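Cysteine protease (Listeria monocytogenes, PDB 5HU4) cleaves the C-terminal sorting signal of surface proteins and, through a thioester intermediate, attaches them covalently to the cell wall. Local coordinates at residues T93-S96 with V97-N100. Sequence-based numbering, arbitrary orientation.
Sequences TEVS and VIDN
V95 and I98 meet round a short turn of chain: the amide N of I98 donates to the O of V95 over 2.8 Å, fairly straight, with an N-H...O angle of 157°. Beside this bond the two side chains touch through their ends, CG1 of V95 lying 4.0 Å from CD1 of I98. V95 reaches there because CG1 stands anti to its own backbone N (chi1 -174°), and branched aliphatic residues suit both places, one methyl meeting another. One residue further on, the amide N of D99 gives a longer, more bent bond of 3.2 Å to the O of S96, approaching from well above the carbonyl plane. The two successive i to i+3 bonds make overlapping type I beta turns, 95-98 and 96-99, in the loop leading to strand 105-111 of the sortase beta-barrel. That strand ends at C111, the acyl-thioester residue, whose side chain is about 12 Å from that of I98; as in other class A sortases, this loop probably helps bind the sorting signal. E94, just before the turns, is the centre of an inverse gamma turn. With CG beside its backbone N (chi1 -54°), D99 folds its carboxylate back over S96, a small residue whose CB is 3.9 Å from OD2. OD2 also lies 3.3 Å from O of S96, but both are acceptors and make no bond. On the sheet side, V97 packs on K88, I90, T107 and I109, and I98 on I109, which suits apolar side chains. R35 and N44 hold the end of the turn: R35 bonds O of I98, while the side-chain amide of N44 takes up O of V97 and O of D99.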
# COMPACT_ATOMS: atom_id res chain seq x y z
N THR A 93 12.66 -10.46 -8.75
CA THR A 93 12.54 -11.91 -8.66
C THR A 93 12.24 -12.38 -7.24
O THR A 93 11.67 -13.45 -7.04
CB THR A 93 13.81 -12.61 -9.17
OG1 THR A 93 14.97 -11.95 -8.65
CG2 THR A 93 13.87 -12.59 -10.69
N GLU A 94 12.62 -11.59 -6.24
CA GLU A 94 12.35 -11.94 -4.85
C GLU A 94 10.88 -11.78 -4.51
O GLU A 94 10.48 -10.75 -3.95
CB GLU A 94 13.16 -11.09 -3.90
CG GLU A 94 14.61 -11.54 -3.74
CD GLU A 94 14.77 -12.75 -2.81
OE1 GLU A 94 13.94 -12.89 -1.88
OE2 GLU A 94 15.72 -13.56 -3.01
N VAL A 95 10.09 -12.80 -4.84
CA VAL A 95 8.65 -12.78 -4.65
C VAL A 95 8.26 -13.02 -3.19
O VAL A 95 7.12 -12.78 -2.79
CB VAL A 95 7.97 -13.83 -5.57
CG1 VAL A 95 6.45 -13.73 -5.51
CG2 VAL A 95 8.47 -13.67 -7.01
N SER A 96 9.22 -13.48 -2.39
CA SER A 96 8.97 -13.83 -0.98
C SER A 96 8.28 -12.73 -0.18
O SER A 96 7.55 -13.00 0.77
CB SER A 96 10.28 -14.21 -0.30
OG SER A 96 10.90 -13.07 0.28
N VAL A 97 8.51 -11.48 -0.58
CA VAL A 97 7.96 -10.33 0.15
C VAL A 97 6.44 -10.20 -0.06
O VAL A 97 5.79 -9.35 0.55
CB VAL A 97 8.67 -9.03 -0.27
CG1 VAL A 97 8.08 -8.48 -1.56
CG2 VAL A 97 8.59 -7.99 0.85
N ILE A 98 5.89 -11.06 -0.91
CA ILE A 98 4.46 -11.06 -1.20
C ILE A 98 3.73 -12.09 -0.32
O ILE A 98 2.58 -11.89 0.07
CB ILE A 98 4.20 -11.35 -2.70
CG1 ILE A 98 4.21 -10.04 -3.50
CG2 ILE A 98 2.88 -12.07 -2.93
CD1 ILE A 98 5.03 -10.10 -4.76
N ASP A 99 4.45 -13.16 0.03
CA ASP A 99 3.90 -14.25 0.83
C ASP A 99 3.28 -13.78 2.15
O ASP A 99 3.73 -12.81 2.75
CB ASP A 99 4.99 -15.28 1.13
CG ASP A 99 5.67 -15.79 -0.12
OD1 ASP A 99 5.00 -15.85 -1.17
OD2 ASP A 99 6.87 -16.14 -0.05
N ASN A 100 2.24 -14.49 2.58
CA ASN A 100 1.56 -14.18 3.83
C ASN A 100 2.48 -14.41 5.04
O ASN A 100 3.42 -15.20 4.97
CB ASN A 100 0.30 -15.03 3.97
CG ASN A 100 -0.61 -14.54 5.08
OD1 ASN A 100 -1.19 -13.46 5.00
ND2 ASN A 100 -0.75 -15.35 6.13